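Local atomic coordinates of malonyl CoA-ACP transacylase (Xanthomonas oryzae pv. oryzae, PDB entry 3K89), a protein that probably transfers the malonyl group from malonyl-CoA to holo acyl carrier protein, as a FabD-type malonyltransferase. Residues A126-A129 and G130-A133; S199-H203 and T204-R208. One frame throughout, in Å; residues are numbered along the deposited sequence.

Contact 1. Residues A126-A129 and G130-A133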
loop_
_atom_site.group_PDB
_atom_site.type_symbol
_atom_site.label_atom_id
_atom_site.label_comp_id
_atom_site.label_asym_id
_atom_site.label_seq_id
_atom_site.Cartn_x
_atom_site.Cartn_y
_atom_site.Cartn_z
ATOM N N ALA A 126 -10.587 1.707 -15.655
ATOM C CA ALA A 126 -11.566 0.680 -15.346
ATOM C C ALA A 126 -12.787 1.297 -14.682
ATOM O O ALA A 126 -13.894 0.778 -14.818
ATOM C CB ALA A 126 -10.957 -0.377 -14.454
ATOM N N ALA A 127 -12.577 2.404 -13.979
ATOM C CA ALA A 127 -13.635 3.081 -13.245
ATOM C C ALA A 127 -13.494 4.596 -13.344
ATOM O O ALA A 127 -13.000 5.243 -12.419
ATOM C CB ALA A 127 -13.640 2.635 -11.783
ATOM N N PRO A 128 -13.934 5.180 -14.476
ATOM C CA PRO A 128 -13.850 6.632 -14.626
ATOM C C PRO A 128 -14.600 7.322 -13.489
ATOM O O PRO A 128 -15.650 6.820 -13.055
ATOM C CB PRO A 128 -14.554 6.888 -15.967
ATOM C CG PRO A 128 -14.496 5.607 -16.689
ATOM C CD PRO A 128 -14.611 4.551 -15.623
ATOM N N ALA A 129 -14.061 8.444 -12.998
ATOM C CA ALA A 129 -14.668 9.177 -11.876
ATOM C C ALA A 129 -16.192 9.164 -11.981
ATOM O O ALA A 129 -16.750 9.343 -13.070
ATOM C CB ALA A 129 -14.135 10.617 -11.795
ATOM N N GLY A 130 -16.854 8.916 -10.852
ATOM C CA GLY A 130 -18.311 8.770 -10.820
ATOM C C GLY A 130 -18.777 7.321 -10.718
ATOM O O GLY A 130 -19.770 7.042 -10.055
ATOM N N VAL A 131 -18.065 6.402 -11.376
ATOM C CA VAL A 131 -18.435 4.977 -11.421
ATOM C C VAL A 131 -18.206 4.249 -10.090
ATOM O O VAL A 131 -19.058 3.475 -9.635
ATOM C CB VAL A 131 -17.668 4.218 -12.565
ATOM C CG1 VAL A 131 -17.784 2.690 -12.422
ATOM C CG2 VAL A 131 -18.155 4.676 -13.934
ATOM N N GLY A 132 -17.035 4.465 -9.496
ATOM C CA GLY A 132 -16.637 3.695 -8.321
ATOM C C GLY A 132 -16.656 4.471 -7.023
ATOM O O GLY A 132 -16.729 5.700 -7.015
ATOM N N ALA A 133 -16.582 3.742 -5.912
ATOM C CA ALA A 133 -16.476 4.345 -4.599
ATOM C C ALA A 133 -15.829 3.369 -3.649
ATOM O O ALA A 133 -15.842 2.153 -3.892
ATOM C CB ALA A 133 -17.881 4.802 -4.056
HETATM O O HOH W 1 -14.933 6.070 -10.182
#

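Contact 2. Residues S199-H203 and T204-R208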
loop_
_atom_site.group_PDB
_atom_site.type_symbol
_atom_site.label_atom_id
_atom_site.label_comp_id
_atom_site.label_asym_id
_atom_site.label_seq_id
_atom_site.Cartn_x
_atom_site.Cartn_y
_atom_site.Cartn_z
ATOM N N SER A 199 -11.522 7.848 -6.202
ATOM C CA SER A 199 -12.512 7.513 -7.224
ATOM C C SER A 199 -12.391 6.060 -7.682
ATOM O O SER A 199 -13.257 5.552 -8.404
ATOM C CB SER A 199 -12.440 8.471 -8.421
ATOM O OG SER A 199 -11.162 8.452 -9.041
ATOM N N VAL A 200 -11.337 5.383 -7.240
ATOM C CA VAL A 200 -10.993 4.105 -7.826
ATOM C C VAL A 200 -11.339 2.983 -6.862
ATOM O O VAL A 200 -10.796 2.961 -5.756
ATOM C CB VAL A 200 -9.495 4.038 -8.164
ATOM C CG1 VAL A 200 -9.156 2.681 -8.741
ATOM C CG2 VAL A 200 -9.137 5.155 -9.154
ATOM N N PRO A 201 -12.222 2.054 -7.287
ATOM C CA PRO A 201 -12.613 0.912 -6.442
ATOM C C PRO A 201 -11.597 -0.220 -6.585
ATOM O O PRO A 201 -11.876 -1.273 -7.175
ATOM C CB PRO A 201 -13.978 0.519 -7.004
ATOM C CG PRO A 201 -13.910 0.866 -8.429
ATOM C CD PRO A 201 -12.982 2.062 -8.552
ATOM N N SER A 202 -10.407 0.013 -6.038
ATOM C CA SER A 202 -9.376 -1.024 -6.025
ATOM C C SER A 202 -9.811 -2.232 -5.207
ATOM O O SER A 202 -10.642 -2.123 -4.297
ATOM C CB SER A 202 -8.052 -0.476 -5.472
ATOM O OG SER A 202 -8.236 0.118 -4.202
ATOM N N HIS A 203 -9.226 -3.386 -5.540
ATOM C CA HIS A 203 -9.434 -4.617 -4.758
ATOM C C HIS A 203 -10.890 -5.052 -4.771
ATOM O O HIS A 203 -11.391 -5.629 -3.808
ATOM C CB HIS A 203 -8.839 -4.455 -3.351
ATOM C CG HIS A 203 -7.429 -3.976 -3.400
ATOM N ND1 HIS A 203 -6.420 -4.763 -3.911
ATOM C CD2 HIS A 203 -6.862 -2.787 -3.085
ATOM C CE1 HIS A 203 -5.292 -4.078 -3.905
ATOM N NE2 HIS A 203 -5.535 -2.878 -3.420
ATOM N N THR A 204 -11.533 -4.789 -5.905
ATOM C CA THR A 204 -12.894 -5.266 -6.166
ATOM C C THR A 204 -12.955 -5.880 -7.570
ATOM O O THR A 204 -12.079 -5.638 -8.404
ATOM C CB THR A 204 -13.914 -4.099 -6.158
ATOM O OG1 THR A 204 -13.791 -3.351 -7.378
ATOM C CG2 THR A 204 -13.709 -3.193 -4.959
ATOM N N PRO A 205 -14.010 -6.662 -7.860
ATOM C CA PRO A 205 -14.175 -7.229 -9.201
ATOM C C PRO A 205 -14.129 -6.225 -10.365
ATOM O O PRO A 205 -13.884 -6.628 -11.503
ATOM C CB PRO A 205 -15.566 -7.880 -9.121
ATOM C CG PRO A 205 -15.638 -8.352 -7.697
ATOM C CD PRO A 205 -14.926 -7.280 -6.883
ATOM N N LEU A 206 -14.357 -4.935 -10.103
ATOM C CA LEU A 206 -14.328 -3.945 -11.188
ATOM C C LEU A 206 -12.913 -3.792 -11.765
ATOM O O LEU A 206 -12.728 -3.205 -12.828
ATOM C CB LEU A 206 -14.888 -2.584 -10.742
ATOM C CG LEU A 206 -16.366 -2.541 -10.292
ATOM C CD1 LEU A 206 -16.763 -1.120 -9.948
ATOM C CD2 LEU A 206 -17.326 -3.163 -11.286
ATOM N N MET A 207 -11.918 -4.324 -11.049
ATOM C CA MET A 207 -10.534 -4.245 -11.495
ATOM C C MET A 207 -10.091 -5.497 -12.248
ATOM O O MET A 207 -8.902 -5.630 -12.557
ATOM C CB MET A 207 -9.614 -4.106 -10.271
ATOM C CG MET A 207 -9.777 -2.822 -9.459
ATOM S SD MET A 207 -9.299 -1.334 -10.375
ATOM C CE MET A 207 -10.915 -0.670 -10.810
ATOM N N ARG A 208 -11.009 -6.415 -12.556
ATOM C CA ARG A 208 -10.580 -7.701 -13.133
ATOM C C ARG A 208 -9.840 -7.553 -14.467
ATOM O O ARG A 208 -8.803 -8.187 -14.674
ATOM C CB ARG A 208 -11.750 -8.694 -13.235
ATOM C CG ARG A 208 -11.366 -10.075 -13.737
ATOM C CD ARG A 208 -10.476 -10.799 -12.744
ATOM N NE ARG A 208 -9.957 -12.045 -13.306
ATOM C CZ ARG A 208 -8.868 -12.137 -14.063
ATOM N NH1 ARG A 208 -8.158 -11.056 -14.365
ATOM N NH2 ARG A 208 -8.482 -13.318 -14.523
#

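Contact 1. Residues A126-A129 and G130-A133
Pro128 and Val131 close a type II beta turn. Val131 N donates to Pro128 O at 3.0 Å, with an N-H...O angle of 165°. The bond is nearly straight at both ends, since the C=O...N angle is 160°. Ala129 and Gly130 are the two central residues. Gly130 has a positive phi, where a CB would clash with Ala129 O, so the lack of a side chain suits this position. Beyond the turn a water bridges the two arms. It lies 3.1 Å from Ala127 O, to which it probably donates, and accepts from Gly132 N at 2.7 Å.

The side-chain contact is small and apolar. Val131 meets the other arm with its two methyls, one on each of two neighbouring residues. Val131 CG1 stands anti to the backbone N (chi1 167°) and reaches Ala127 CB at 4.2 Å. Val131 CG2 lies beside the backbone N and meets Pro128 CD, 3.9 Å away. Val131 and Pro128 are largely exposed, whereas Ala127 is buried.

Val131 also shares a backbone hydrogen bond with Ala175. The arrangement is a surface beta turn that reverses the chain between helix 109-126 and strand 132-138.

Contact 2. Residues S199-H203 and T204-R208
The loop between strand 193-195 and helix 208-219 carries His203, a predicted active-site residue, and an ST turn at Thr204 follows it directly. Thr204 OG1 works in two ways. It donates to Pro201 O at 2.8 Å and accepts from Leu206 N at 3.2 Å. The first bond is not in the carbonyl plane: the hydroxyl is tilted 27° from it. With chi1 at 76°, OG1 sits between the backbone N and the carbonyl carbon of Thr204, where it can face both partners. CG2 lies beside the backbone N and touches Ser202 O.

Pro201 is the centre of an inverse gamma turn, in which Ser202 N gives a weak bond to Val200 O. The ring of Pro201 meets two side chains, each at about a right angle. Leu206 CD1 touches Pro201 CG at 3.8 Å. Met207 CE lies 4.1 Å from Pro201 CD and 4.3 Å from Val200 CG1. The methionine chain bends at chi2 and chi3, with CG close to Pro201 O at 3.5 Å. Met207 also packs on Met123 of helix 109-126, and it takes the N-cap position before helix 208-219.

The side chain of His203 leaves the backbone away from residues 204-208. NE2 is hydrogen-bonded to Ser94 OG, the other predicted active-site residue, and ND1 to Gln252 O. These bonds at both nitrogens help fix the rotation of the ring.

The hydroxyl of Thr204 therefore ties a carbonyl before His203 to an amide after it. This polar link, backed by buried apolar packing, probably helps hold the loop that presents the histidine to the serine.

In the fold
Contact 1 comes first along the chain and closes before contact 2 opens. Their centres are about 9 Å apart, on the same side of the chain's centre. The turn at 126-133 joins helix 109-126 to strand 132-138. The loop at 199-208 follows strand 193-195, which borders strand 132-138 antiparallel in the mixed sheet, and leads into helix 208-219. The two touch directly: Ala127 CB lies 3.3 Å from Pro201 CD, and Ala126 CB lies 3.7 Å from Met207 CE. Ala126 and the turn that follows thus pack against the loop that bears the predicted catalytic histidine.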